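PDB 5JA1: enterobactin biosynthesis protein YbdZ from Escherichia coli, which takes part in making the siderophore enterobactin, supporting the amino acid adenylation carried out by the non-ribosomal peptide synthetase EntF. Local coordinates for residues 18-23 with 40-45; 24-29 with 53-58; 14-19 with 46-51; 7-12 with 28-33. All coordinates share one frame; numbering follows the deposited sequence.

Contact 1: residues 18-23 with 40-45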
loop_
_atom_site.group_PDB
_atom_site.type_symbol
_atom_site.label_atom_id
_atom_site.label_comp_id
_atom_site.label_asym_id
_atom_site.label_seq_id
_atom_site.Cartn_x
_atom_site.Cartn_y
_atom_site.Cartn_z
ATOM N N ILE B 18 14.293 -29.697 -0.951
ATOM C CA ILE B 18 15.323 -28.682 -0.776
ATOM C C ILE B 18 16.240 -28.758 -1.986
ATOM O O ILE B 18 16.915 -29.773 -2.199
ATOM C CB ILE B 18 16.106 -28.859 0.532
ATOM C CG1 ILE B 18 15.150 -28.815 1.726
ATOM C CG2 ILE B 18 17.164 -27.774 0.663
ATOM C CD1 ILE B 18 15.841 -28.779 3.071
ATOM N N LEU B 19 16.248 -27.696 -2.784
ATOM C CA LEU B 19 16.976 -27.651 -4.042
ATOM C C LEU B 19 18.206 -26.760 -3.914
ATOM O O LEU B 19 18.327 -25.959 -2.984
ATOM C CB LEU B 19 16.073 -27.145 -5.172
ATOM C CG LEU B 19 14.676 -27.771 -5.258
ATOM C CD1 LEU B 19 13.931 -27.229 -6.466
ATOM C CD2 LEU B 19 14.747 -29.291 -5.305
ATOM N N ARG B 20 19.121 -26.909 -4.870
ATOM C CA ARG B 20 20.376 -26.171 -4.851
ATOM C C ARG B 20 20.819 -25.895 -6.279
ATOM O O ARG B 20 20.800 -26.798 -7.120
ATOM C CB ARG B 20 21.462 -26.949 -4.101
ATOM C CG ARG B 20 22.817 -26.265 -4.075
ATOM C CD ARG B 20 23.881 -27.178 -3.490
ATOM N NE ARG B 20 25.171 -26.505 -3.367
ATOM C CZ ARG B 20 26.078 -26.441 -4.337
ATOM N NH1 ARG B 20 25.839 -27.011 -5.511
ATOM N NH2 ARG B 20 27.224 -25.806 -4.135
ATOM N N ASN B 21 21.223 -24.655 -6.545
ATOM C CA ASN B 21 21.669 -24.251 -7.868
ATOM C C ASN B 21 23.194 -24.311 -7.946
ATOM O O ASN B 21 23.869 -24.802 -7.036
ATOM C CB ASN B 21 21.129 -22.858 -8.205
ATOM C CG ASN B 21 21.507 -21.807 -7.172
ATOM O OD1 ASN B 21 22.451 -21.978 -6.400
ATOM N ND2 ASN B 21 20.765 -20.707 -7.157
ATOM N N ALA B 22 23.749 -23.799 -9.048
ATOM C CA ALA B 22 25.197 -23.822 -9.227
ATOM C C ALA B 22 25.900 -22.858 -8.281
ATOM O O ALA B 22 27.052 -23.098 -7.898
ATOM C CB ALA B 22 25.553 -23.494 -10.677
ATOM N N GLN B 23 25.232 -21.774 -7.890
ATOM C CA GLN B 23 25.803 -20.778 -6.994
ATOM C C GLN B 23 25.682 -21.158 -5.524
ATOM O O GLN B 23 25.874 -20.296 -4.656
ATOM C CB GLN B 23 25.146 -19.416 -7.236
ATOM C CG GLN B 23 25.305 -18.900 -8.655
ATOM C CD GLN B 23 26.757 -18.693 -9.042
ATOM O OE1 GLN B 23 27.577 -18.271 -8.224
ATOM N NE2 GLN B 23 27.085 -18.999 -10.291
ATOM N N ASP B 40 19.207 -28.785 -8.412
ATOM C CA ASP B 40 19.389 -30.179 -8.037
ATOM C C ASP B 40 18.646 -30.471 -6.741
ATOM O O ASP B 40 18.613 -29.639 -5.831
ATOM C CB ASP B 40 20.871 -30.520 -7.861
ATOM C CG ASP B 40 21.650 -30.426 -9.155
ATOM O OD1 ASP B 40 21.018 -30.372 -10.231
ATOM O OD2 ASP B 40 22.898 -30.418 -9.094
ATOM N N ILE B 41 18.052 -31.659 -6.663
ATOM C CA ILE B 41 17.406 -32.088 -5.430
ATOM C C ILE B 41 18.484 -32.475 -4.428
ATOM O O ILE B 41 19.348 -33.312 -4.715
ATOM C CB ILE B 41 16.441 -33.253 -5.685
ATOM C CG1 ILE B 41 15.390 -32.877 -6.733
ATOM C CG2 ILE B 41 15.775 -33.688 -4.384
ATOM C CD1 ILE B 41 15.751 -33.299 -8.147
ATOM N N VAL B 42 18.445 -31.863 -3.251
ATOM C CA VAL B 42 19.369 -32.184 -2.170
ATOM C C VAL B 42 18.698 -33.038 -1.103
ATOM O O VAL B 42 19.226 -34.076 -0.704
ATOM C CB VAL B 42 19.956 -30.890 -1.565
ATOM C CG1 VAL B 42 20.855 -31.218 -0.390
ATOM C CG2 VAL B 42 20.719 -30.117 -2.622
ATOM N N CYS B 43 17.530 -32.614 -0.632
ATOM C CA CYS B 43 16.762 -33.351 0.359
ATOM C C CYS B 43 15.431 -33.779 -0.237
ATOM O O CYS B 43 14.825 -33.045 -1.023
ATOM C CB CYS B 43 16.513 -32.511 1.618
ATOM S SG CYS B 43 17.897 -32.434 2.773
ATOM N N GLN B 44 14.988 -34.978 0.135
ATOM C CA GLN B 44 13.652 -35.424 -0.206
ATOM C C GLN B 44 12.631 -34.622 0.601
ATOM O O GLN B 44 12.986 -33.973 1.587
ATOM C CB GLN B 44 13.517 -36.922 0.061
ATOM C CG GLN B 44 14.511 -37.778 -0.715
ATOM C CD GLN B 44 14.398 -37.598 -2.221
ATOM O OE1 GLN B 44 13.309 -37.378 -2.754
ATOM N NE2 GLN B 44 15.528 -37.689 -2.915
ATOM N N PRO B 45 11.350 -34.628 0.183
ATOM C CA PRO B 45 10.339 -33.814 0.880
ATOM C C PRO B 45 10.279 -34.033 2.385
ATOM O O PRO B 45 10.083 -35.158 2.855
ATOM C CB PRO B 45 9.032 -34.244 0.204
ATOM C CG PRO B 45 9.446 -34.592 -1.180
ATOM C CD PRO B 45 10.807 -35.228 -1.051
#
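Ile18 lays its CB and CG1 against the CB of Cys43, with Ile18 CB and Cys43 CB 3.8 Å apart. Both side chains leave the same face of the sheet, the one that helix 48-58 covers with Cys51 and Trp54. On the other face Leu19 and Ile41 lie side by side and point the same way. Here Leu19 CD2 rests on Ile41 CG1 at 3.9 Å. The CG of Leu19 is anti to its carbonyl carbon (chi1 -47°), and from there its CD2 branch reaches over the Ile41 backbone. The loop residues Pro36 and Trp39 also pack on Leu19.

Backbone bonds join the strands. At one end Arg20 and Asp40 form a hydrogen-bonded antiparallel pair. Arg20 N donates to Asp40 O at 2.9 Å. Asp40 N answers with a straight bond to Arg20 O. The same Asp40 O also receives a CA-H...O contact from Leu19 CA, at 3.1 Å. At the other end Ile18 O takes two donors. Val42 N binds it at 2.8 Å, nearly along the C=O axis, while Cys43 N adds a weak bond of 3.3 Å. Ile18 N returns a weak bond to Cys43 O.

Val42 CG2 meets Arg20 CB at 3.6 Å, and Val42 also packs on Trp54 of helix 48-58. The Arg20 chain then runs out extended from CG to NE. Its charged end makes no contact with the Asp40 carboxylate.

Two residues, Val42 and Cys43, thus face the single residue Ile18. This is a classic beta bulge, set where strand 40-42 pairs with central strand 16-20 of the antiparallel sheet of this MbtH-like protein.

Contact 2: residues 24-29 with 53-58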
loop_
_atom_site.group_PDB
_atom_site.type_symbol
_atom_site.label_atom_id
_atom_site.label_comp_id
_atom_site.label_asym_id
_atom_site.label_seq_id
_atom_site.Cartn_x
_atom_site.Cartn_y
_atom_site.Cartn_z
ATOM N N GLY B 24 25.368 -22.414 -5.222
ATOM C CA GLY B 24 25.275 -22.843 -3.836
ATOM C C GLY B 24 24.154 -22.194 -3.059
ATOM O O GLY B 24 24.291 -21.974 -1.851
ATOM N N GLN B 25 23.048 -21.875 -3.718
ATOM C CA GLN B 25 21.892 -21.290 -3.058
ATOM C C GLN B 25 20.805 -22.344 -2.901
ATOM O O GLN B 25 20.638 -23.220 -3.753
ATOM C CB GLN B 25 21.359 -20.090 -3.842
ATOM C CG GLN B 25 22.298 -18.893 -3.837
ATOM C CD GLN B 25 21.847 -17.792 -4.773
ATOM O OE1 GLN B 25 21.205 -18.050 -5.790
ATOM N NE2 GLN B 25 22.182 -16.552 -4.433
ATOM N N PHE B 26 20.070 -22.256 -1.797
ATOM C CA PHE B 26 19.077 -23.257 -1.437
ATOM C C PHE B 26 17.673 -22.686 -1.561
ATOM O O PHE B 26 17.407 -21.555 -1.145
ATOM C CB PHE B 26 19.310 -23.775 -0.016
ATOM C CG PHE B 26 20.539 -24.623 0.119
ATOM C CD1 PHE B 26 20.514 -25.958 -0.245
ATOM C CD2 PHE B 26 21.719 -24.084 0.597
ATOM C CE1 PHE B 26 21.644 -26.741 -0.129
ATOM C CE2 PHE B 26 22.852 -24.863 0.717
ATOM C CZ PHE B 26 22.813 -26.193 0.353
ATOM N N SER B 27 16.782 -23.483 -2.141
ATOM C CA SER B 27 15.385 -23.126 -2.316
ATOM C C SER B 27 14.510 -24.305 -1.921
ATOM O O SER B 27 14.793 -25.449 -2.289
ATOM C CB SER B 27 15.089 -22.729 -3.765
ATOM O OG SER B 27 13.693 -22.612 -3.984
ATOM N N LEU B 28 13.458 -24.021 -1.163
ATOM C CA LEU B 28 12.427 -25.013 -0.915
ATOM C C LEU B 28 11.515 -25.109 -2.130
ATOM O O LEU B 28 11.256 -24.117 -2.817
ATOM C CB LEU B 28 11.607 -24.646 0.322
ATOM C CG LEU B 28 12.365 -24.430 1.632
ATOM C CD1 LEU B 28 11.394 -24.084 2.750
ATOM C CD2 LEU B 28 13.190 -25.657 1.988
ATOM N N TRP B 29 11.037 -26.319 -2.405
ATOM C CA TRP B 29 10.076 -26.509 -3.475
ATOM C C TRP B 29 8.958 -27.414 -2.973
ATOM O O TRP B 29 9.234 -28.508 -2.448
ATOM C CB TRP B 29 10.716 -27.101 -4.735
ATOM C CG TRP B 29 9.845 -26.923 -5.936
ATOM C CD1 TRP B 29 9.124 -27.888 -6.576
ATOM C CD2 TRP B 29 9.575 -25.695 -6.624
ATOM N NE1 TRP B 29 8.434 -27.340 -7.631
ATOM C CE2 TRP B 29 8.693 -25.995 -7.681
ATOM C CE3 TRP B 29 10.001 -24.374 -6.453
ATOM C CZ2 TRP B 29 8.228 -25.022 -8.564
ATOM C CZ3 TRP B 29 9.537 -23.408 -7.331
ATOM C CH2 TRP B 29 8.660 -23.738 -8.373
ATOM N N GLN B 53 15.458 -27.225 10.162
ATOM C CA GLN B 53 16.560 -27.811 10.917
ATOM C C GLN B 53 17.720 -28.187 10.002
ATOM O O GLN B 53 18.888 -28.058 10.387
ATOM C CB GLN B 53 16.050 -29.028 11.692
ATOM C CG GLN B 53 17.060 -29.680 12.611
ATOM C CD GLN B 53 16.449 -30.823 13.396
ATOM O OE1 GLN B 53 15.257 -31.103 13.274
ATOM N NE2 GLN B 53 17.262 -31.489 14.208
ATOM N N TRP B 54 17.418 -28.642 8.783
ATOM C CA TRP B 54 18.475 -28.996 7.841
ATOM C C TRP B 54 19.180 -27.756 7.308
ATOM O O TRP B 54 20.411 -27.733 7.196
ATOM C CB TRP B 54 17.895 -29.820 6.690
ATOM C CG TRP B 54 18.931 -30.379 5.760
ATOM C CD1 TRP B 54 19.472 -31.629 5.796
ATOM C CD2 TRP B 54 19.548 -29.706 4.655
ATOM N NE1 TRP B 54 20.388 -31.779 4.784
ATOM C CE2 TRP B 54 20.455 -30.612 4.069
ATOM C CE3 TRP B 54 19.425 -28.426 4.104
ATOM C CZ2 TRP B 54 21.232 -30.280 2.962
ATOM C CZ3 TRP B 54 20.198 -28.098 3.005
ATOM C CH2 TRP B 54 21.089 -29.022 2.446
ATOM N N LEU B 55 18.413 -26.715 6.970
ATOM C CA LEU B 55 18.997 -25.524 6.359
ATOM C C LEU B 55 19.905 -24.782 7.332
ATOM O O LEU B 55 20.943 -24.245 6.932
ATOM C CB LEU B 55 17.886 -24.606 5.848
ATOM C CG LEU B 55 17.191 -25.057 4.563
ATOM C CD1 LEU B 55 15.814 -24.426 4.443
ATOM C CD2 LEU B 55 18.045 -24.700 3.362
ATOM N N GLU B 56 19.540 -24.749 8.615
ATOM C CA GLU B 56 20.361 -24.051 9.597
ATOM C C GLU B 56 21.689 -24.754 9.855
ATOM O O GLU B 56 22.596 -24.141 10.429
ATOM C CB GLU B 56 19.588 -23.887 10.908
ATOM C CG GLU B 56 18.489 -22.838 10.842
ATOM C CD GLU B 56 17.668 -22.759 12.115
ATOM O OE1 GLU B 56 17.821 -23.647 12.980
ATOM O OE2 GLU B 56 16.869 -21.806 12.250
ATOM N N ALA B 57 21.829 -26.014 9.439
ATOM C CA ALA B 57 23.054 -26.770 9.656
ATOM C C ALA B 57 23.886 -26.972 8.397
ATOM O O ALA B 57 25.027 -27.434 8.502
ATOM C CB ALA B 57 22.731 -28.142 10.267
ATOM N N HIS B 58 23.357 -26.646 7.217
ATOM C CA HIS B 58 24.068 -26.877 5.967
ATOM C C HIS B 58 24.251 -25.627 5.117
ATOM O O HIS B 58 24.887 -25.707 4.058
ATOM C CB HIS B 58 23.350 -27.952 5.137
ATOM C CG HIS B 58 23.540 -29.342 5.658
ATOM N ND1 HIS B 58 22.925 -29.799 6.804
ATOM C CD2 HIS B 58 24.285 -30.373 5.194
ATOM C CE1 HIS B 58 23.279 -31.053 7.020
ATOM N NE2 HIS B 58 24.105 -31.425 6.059
#
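Phe26 and Trp54 meet at about a right angle, strand side chain against helix side chain. They join the antiparallel sheet of the MbtH-like fold to helix 48-58, which packs across one face of it. The segments run nearly antiparallel: strand 26-29 and helix 53-58 make an angle of 170°, with their axes 11.0 Å apart at the closest.

The ring pair is an offset edge-to-face stack. The six-membered ring of Trp54 turns its edge to one face of Phe26, with ring centroids 5.3 Å apart and planes at 73°. Trp54 CH2 and CZ3 do the touching, and Trp54 CH2 lies 3.5 Å from Phe26 CE1. The indole gets there because its CG is anti to the backbone N (chi1 -173°), which swings the ring off the helix toward the sheet.

Leu55 slides past Phe26 in the opposite direction. Its CD2 methyl sits 3.7 Å from Phe26 CB, while its CD1 methyl meets Leu28 CD2 at 3.8 Å. One leucine therefore spans two strand residues. With an alanine in place of Phe26, the Trp54 edge is likely to lose the face it packs on, and a gap to open beside Leu55. Trp59 also meets the Phe26 ring edge-to-face, and Ile18 of the neighbouring strand packs against it.

Within the helix, His58 lays its ring over the indole, with Trp54 NE1 above the imidazole centre. This pairing is tied down by a bond from the side chain to the helix backbone: His58 ND1 donates to Trp54 O at 3.3 Å, and the same oxygen also accepts from Ala57 N.

Contact 3: residues 14-19 with 46-51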
loop_
_atom_site.group_PDB
_atom_site.type_symbol
_atom_site.label_atom_id
_atom_site.label_comp_id
_atom_site.label_asym_id
_atom_site.label_seq_id
_atom_site.Cartn_x
_atom_site.Cartn_y
_atom_site.Cartn_z
ATOM N N GLY B 14 2.621 -28.811 4.728
ATOM C CA GLY B 14 3.142 -29.192 3.434
ATOM C C GLY B 14 4.525 -29.814 3.516
ATOM O O GLY B 14 5.300 -29.565 4.438
ATOM N N ALA B 15 4.823 -30.646 2.525
ATOM C CA ALA B 15 6.141 -31.232 2.346
ATOM C C ALA B 15 6.906 -30.441 1.295
ATOM O O ALA B 15 6.319 -29.892 0.359
ATOM C CB ALA B 15 6.040 -32.701 1.932
ATOM N N PHE B 16 8.226 -30.381 1.456
ATOM C CA PHE B 16 9.049 -29.535 0.601
ATOM C C PHE B 16 10.362 -30.221 0.268
ATOM O O PHE B 16 11.049 -30.721 1.163
ATOM C CB PHE B 16 9.334 -28.188 1.274
ATOM C CG PHE B 16 8.108 -27.361 1.521
ATOM C CD1 PHE B 16 7.612 -26.523 0.536
ATOM C CD2 PHE B 16 7.451 -27.419 2.738
ATOM C CE1 PHE B 16 6.481 -25.757 0.760
ATOM C CE2 PHE B 16 6.321 -26.657 2.969
ATOM C CZ PHE B 16 5.836 -25.825 1.980
ATOM N N TYR B 17 10.706 -30.236 -1.019
ATOM C CA TYR B 17 12.072 -30.526 -1.418
ATOM C C TYR B 17 12.996 -29.409 -0.946
ATOM O O TYR B 17 12.561 -28.308 -0.596
ATOM C CB TYR B 17 12.194 -30.647 -2.939
ATOM C CG TYR B 17 11.395 -31.749 -3.594
ATOM C CD1 TYR B 17 11.944 -33.012 -3.781
ATOM C CD2 TYR B 17 10.109 -31.517 -4.064
ATOM C CE1 TYR B 17 11.225 -34.019 -4.395
ATOM C CE2 TYR B 17 9.382 -32.520 -4.680
ATOM C CZ TYR B 17 9.944 -33.768 -4.842
ATOM O OH TYR B 17 9.221 -34.766 -5.455
ATOM N N ILE B 18 14.293 -29.697 -0.951
ATOM C CA ILE B 18 15.323 -28.682 -0.776
ATOM C C ILE B 18 16.240 -28.758 -1.986
ATOM O O ILE B 18 16.915 -29.773 -2.199
ATOM C CB ILE B 18 16.106 -28.859 0.532
ATOM C CG1 ILE B 18 15.150 -28.815 1.726
ATOM C CG2 ILE B 18 17.164 -27.774 0.663
ATOM C CD1 ILE B 18 15.841 -28.779 3.071
ATOM N N LEU B 19 16.248 -27.696 -2.784
ATOM C CA LEU B 19 16.976 -27.651 -4.042
ATOM C C LEU B 19 18.206 -26.760 -3.914
ATOM O O LEU B 19 18.327 -25.959 -2.984
ATOM C CB LEU B 19 16.073 -27.145 -5.172
ATOM C CG LEU B 19 14.676 -27.771 -5.258
ATOM C CD1 LEU B 19 13.931 -27.229 -6.466
ATOM C CD2 LEU B 19 14.747 -29.291 -5.305
ATOM N N GLN B 46 10.444 -32.951 3.146
ATOM C CA GLN B 46 10.426 -32.976 4.602
ATOM C C GLN B 46 9.410 -31.959 5.111
ATOM O O GLN B 46 8.788 -31.225 4.339
ATOM C CB GLN B 46 11.812 -32.673 5.182
ATOM C CG GLN B 46 12.881 -33.695 4.850
ATOM C CD GLN B 46 14.268 -33.200 5.205
ATOM O OE1 GLN B 46 14.455 -32.025 5.524
ATOM N NE2 GLN B 46 15.250 -34.092 5.151
ATOM N N SER B 47 9.258 -31.909 6.433
ATOM C CA SER B 47 8.318 -30.996 7.062
ATOM C C SER B 47 8.843 -29.561 7.015
ATOM O O SER B 47 9.993 -29.295 6.652
ATOM C CB SER B 47 8.056 -31.413 8.510
ATOM O OG SER B 47 7.247 -30.463 9.180
ATOM N N GLN B 48 7.969 -28.624 7.395
ATOM C CA GLN B 48 8.365 -27.222 7.467
ATOM C C GLN B 48 9.470 -27.020 8.498
ATOM O O GLN B 48 10.443 -26.301 8.245
ATOM C CB GLN B 48 7.152 -26.354 7.803
ATOM C CG GLN B 48 7.322 -24.883 7.473
ATOM C CD GLN B 48 6.992 -24.570 6.027
ATOM O OE1 GLN B 48 5.883 -24.833 5.561
ATOM N NE2 GLN B 48 7.955 -24.008 5.307
ATOM N N ALA B 49 9.340 -27.657 9.663
ATOM C CA ALA B 49 10.357 -27.556 10.701
ATOM C C ALA B 49 11.548 -28.469 10.446
ATOM O O ALA B 49 12.638 -28.199 10.959
ATOM C CB ALA B 49 9.750 -27.871 12.071
ATOM N N SER B 50 11.363 -29.543 9.674
ATOM C CA SER B 50 12.494 -30.392 9.317
ATOM C C SER B 50 13.398 -29.699 8.305
ATOM O O SER B 50 14.627 -29.804 8.389
ATOM C CB SER B 50 11.998 -31.731 8.770
ATOM O OG SER B 50 11.205 -32.411 9.728
ATOM N N CYS B 51 12.807 -28.988 7.341
ATOM C CA CYS B 51 13.600 -28.178 6.422
ATOM C C CYS B 51 14.318 -27.052 7.153
ATOM O O CYS B 51 15.448 -26.701 6.792
ATOM C CB CYS B 51 12.712 -27.605 5.319
ATOM S SG CYS B 51 12.064 -28.835 4.164
HETATM O O HOH W 1 5.500 -29.105 7.298
#
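Phe16 and Gln46 are tied by two backbone hydrogen bonds, which make them an antiparallel hydrogen-bonded pair. Gln46 N donates to Phe16 O at 3.0 Å. Phe16 N donates back to Gln46 O at 3.1 Å. Gln46 O also takes a CA-H...O contact from Ala15 CA, at 3.3 Å.

A water lies between the segments a little further on. It donates to Gly14 O at 2.9 Å. Its other neighbour is Gln48 N, in the first turn of helix 48-58, but that distance is too short to trust. A water bridge from the loop before the strand to the start of the helix is therefore doubtful. Ser47 holds the N-cap position there, and Ser47 O accepts from Cys51 N within the turn.

Packing is carried mainly by Cys51, which turns its side chain toward the strand. Its SG is anti to the carbonyl carbon (chi1 -68°) and drops between two strand residues that lie on the same face. Cys51 SG is 4.0 Å from Phe16 CB and 3.9 Å from Ile18 CD1. The Ile18 CD1 methyl also touches Cys51 CB, so the cysteine is met along both of its side-chain atoms. The Gln48 chain, bent at chi2, crosses the Phe16 side chain at a slant.

The contact lies where the chain leaves the sheet and enters helix 48-58. Strand 16-20 is the central strand here. Strand 26-30 flanks it and supplies Pro30 against Phe16 and Leu28 against Ile18, while the helix covers these side chains from above the sheet face.

Contact 4: residues 7-12 with 28-33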
loop_
_atom_site.group_PDB
_atom_site.type_symbol
_atom_site.label_atom_id
_atom_site.label_comp_id
_atom_site.label_asym_id
_atom_site.label_seq_id
_atom_site.Cartn_x
_atom_site.Cartn_y
_atom_site.Cartn_z
ATOM N N ASN B 7 -1.002 -19.225 -0.396
ATOM C CA ASN B 7 0.319 -19.512 -0.945
ATOM C C ASN B 7 0.749 -20.925 -0.557
ATOM O O ASN B 7 0.644 -21.298 0.621
ATOM C CB ASN B 7 1.324 -18.482 -0.430
ATOM C CG ASN B 7 2.555 -18.357 -1.312
ATOM O OD1 ASN B 7 3.101 -19.349 -1.791
ATOM N ND2 ASN B 7 3.003 -17.124 -1.522
ATOM N N PRO B 8 1.225 -21.744 -1.504
ATOM C CA PRO B 8 1.633 -23.115 -1.151
ATOM C C PRO B 8 2.849 -23.188 -0.242
ATOM O O PRO B 8 3.100 -24.256 0.331
ATOM C CB PRO B 8 1.922 -23.757 -2.516
ATOM C CG PRO B 8 2.210 -22.610 -3.419
ATOM C CD PRO B 8 1.295 -21.513 -2.957
ATOM N N PHE B 9 3.615 -22.106 -0.090
ATOM C CA PHE B 9 4.767 -22.131 0.804
ATOM C C PHE B 9 4.395 -21.837 2.250
ATOM O O PHE B 9 5.161 -22.189 3.156
ATOM C CB PHE B 9 5.826 -21.130 0.343
ATOM C CG PHE B 9 6.673 -21.620 -0.795
ATOM C CD1 PHE B 9 7.837 -22.328 -0.552
ATOM C CD2 PHE B 9 6.310 -21.364 -2.105
ATOM C CE1 PHE B 9 8.621 -22.775 -1.598
ATOM C CE2 PHE B 9 7.089 -21.810 -3.154
ATOM C CZ PHE B 9 8.245 -22.513 -2.901
ATOM N N ASP B 10 3.250 -21.204 2.488
ATOM C CA ASP B 10 2.784 -20.910 3.835
ATOM C C ASP B 10 2.037 -22.080 4.466
ATOM O O ASP B 10 1.485 -21.927 5.559
ATOM C CB ASP B 10 1.888 -19.668 3.824
ATOM C CG ASP B 10 2.586 -18.451 3.248
ATOM O OD1 ASP B 10 3.832 -18.400 3.301
ATOM O OD2 ASP B 10 1.887 -17.543 2.746
ATOM N N ASP B 11 2.006 -23.236 3.804
ATOM C CA ASP B 11 1.298 -24.406 4.310
ATOM C C ASP B 11 2.153 -25.129 5.343
ATOM O O ASP B 11 3.144 -25.777 4.985
ATOM C CB ASP B 11 0.930 -25.346 3.161
ATOM C CG ASP B 11 0.150 -26.562 3.626
ATOM O OD1 ASP B 11 -0.408 -26.528 4.742
ATOM O OD2 ASP B 11 0.088 -27.552 2.865
ATOM N N PRO B 12 1.794 -25.056 6.629
ATOM C CA PRO B 12 2.627 -25.692 7.661
ATOM C C PRO B 12 2.613 -27.209 7.597
ATOM O O PRO B 12 3.564 -27.839 8.076
ATOM C CB PRO B 12 2.012 -25.182 8.969
ATOM C CG PRO B 12 0.583 -24.936 8.624
ATOM C CD PRO B 12 0.569 -24.462 7.194
ATOM N N LEU B 28 13.458 -24.021 -1.163
ATOM C CA LEU B 28 12.427 -25.013 -0.915
ATOM C C LEU B 28 11.515 -25.109 -2.130
ATOM O O LEU B 28 11.256 -24.117 -2.817
ATOM C CB LEU B 28 11.607 -24.646 0.322
ATOM C CG LEU B 28 12.365 -24.430 1.632
ATOM C CD1 LEU B 28 11.394 -24.084 2.750
ATOM C CD2 LEU B 28 13.190 -25.657 1.988
ATOM N N TRP B 29 11.037 -26.319 -2.405
ATOM C CA TRP B 29 10.076 -26.509 -3.475
ATOM C C TRP B 29 8.958 -27.414 -2.973
ATOM O O TRP B 29 9.234 -28.508 -2.448
ATOM C CB TRP B 29 10.716 -27.101 -4.735
ATOM C CG TRP B 29 9.845 -26.923 -5.936
ATOM C CD1 TRP B 29 9.124 -27.888 -6.576
ATOM C CD2 TRP B 29 9.575 -25.695 -6.624
ATOM N NE1 TRP B 29 8.434 -27.340 -7.631
ATOM C CE2 TRP B 29 8.693 -25.995 -7.681
ATOM C CE3 TRP B 29 10.001 -24.374 -6.453
ATOM C CZ2 TRP B 29 8.228 -25.022 -8.564
ATOM C CZ3 TRP B 29 9.537 -23.408 -7.331
ATOM C CH2 TRP B 29 8.660 -23.738 -8.373
ATOM N N PRO B 30 7.701 -27.001 -3.108
ATOM C CA PRO B 30 6.596 -27.828 -2.616
ATOM C C PRO B 30 6.494 -29.130 -3.395
ATOM O O PRO B 30 6.666 -29.163 -4.615
ATOM C CB PRO B 30 5.363 -26.941 -2.829
ATOM C CG PRO B 30 5.764 -25.985 -3.900
ATOM C CD PRO B 30 7.234 -25.755 -3.738
ATOM N N GLN B 31 6.216 -30.211 -2.662
ATOM C CA GLN B 31 6.185 -31.543 -3.257
ATOM C C GLN B 31 5.182 -31.634 -4.401
ATOM O O GLN B 31 5.394 -32.394 -5.352
ATOM C CB GLN B 31 5.863 -32.578 -2.178
ATOM C CG GLN B 31 5.894 -34.022 -2.648
ATOM C CD GLN B 31 5.455 -34.992 -1.570
ATOM O OE1 GLN B 31 4.896 -34.588 -0.549
ATOM N NE2 GLN B 31 5.708 -36.278 -1.786
ATOM N N GLN B 32 4.103 -30.857 -4.341
ATOM C CA GLN B 32 3.011 -30.977 -5.300
ATOM C C GLN B 32 3.268 -30.247 -6.612
ATOM O O GLN B 32 2.406 -30.287 -7.497
ATOM C CB GLN B 32 1.712 -30.460 -4.674
ATOM C CG GLN B 32 1.715 -28.977 -4.330
ATOM C CD GLN B 32 2.356 -28.677 -2.989
ATOM O OE1 GLN B 32 3.160 -29.459 -2.478
ATOM N NE2 GLN B 32 2.001 -27.537 -2.408
ATOM N N CYS B 33 4.415 -29.595 -6.773
ATOM C CA CYS B 33 4.691 -28.802 -7.960
ATOM C C CYS B 33 5.805 -29.435 -8.786
ATOM O O CYS B 33 6.698 -30.100 -8.251
ATOM C CB CYS B 33 5.071 -27.367 -7.583
ATOM S SG CYS B 33 3.775 -26.488 -6.681
#
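Leu28 O lies at the edge of the Phe9 ring, near the ring plane, and also takes a hydrogen bond of 3.1 Å from Ser27 OG. Phe9 sits in a short turn held by the Asn7 side chain. Phe9 N donates to Asn7 OD1 at 3.3 Å in a nearly straight bond, which makes an Asx turn. A backbone bond from Asp10 N to Asn7 O follows it.

The CG of Phe9 is anti to its carbonyl carbon (chi1 -79°), and this carries the ring across to strand 28-30. There it meets Pro30 at a slant, with Phe9 CZ 3.5 Å from Pro30 CD. Phe9 CE1 also touches Leu28 CB at 4.0 Å. The N-terminal loop of this MbtH-like protein is in this way laid along the end of strand 26-30, outermost within this chain. Where the strand ends, a type I beta turn runs from Pro30 to Cys33, closed by Cys33 N on Pro30 O. A glycine in place of Phe9 would probably leave Pro30 CD and Leu28 CB without their aromatic neighbour and open a gap between loop and strand.

Gln32, in that turn, reaches back to the loop. Its chain bends at chi2 and sets NE2 3.8 Å from Pro8 CB. The same Pro30 CD that meets Phe9 lies over one face of the Trp29 indole, toward the rim. Outside the two segments, Asp10 OD1 forms a salt bridge with a basic side chain of another protein chain, and Leu28 bonds to that chain through the backbone.

Overall arrangement
Contact 2 is buried and lies nearest the centre of the chain. Contact 4 is buried too but further out, and the second protein chain adjoins both. Contacts 1 and 3 are only partly buried, and both use central strand 16-20. They rely on backbone pairing, whereas contacts 2 and 4 have no hydrogen bond between their segments and depend on rings and aliphatic groups. Contacts 2 and 3 attach opposite ends of helix 48-58 to the same sheet face. Strand 26-30 serves contacts 2 and 4, whose centres are about 15 Å apart. Leu19 N to Ser27 O, 2.7 Å, probably a hydrogen bond, joins contact 1 to contact 2.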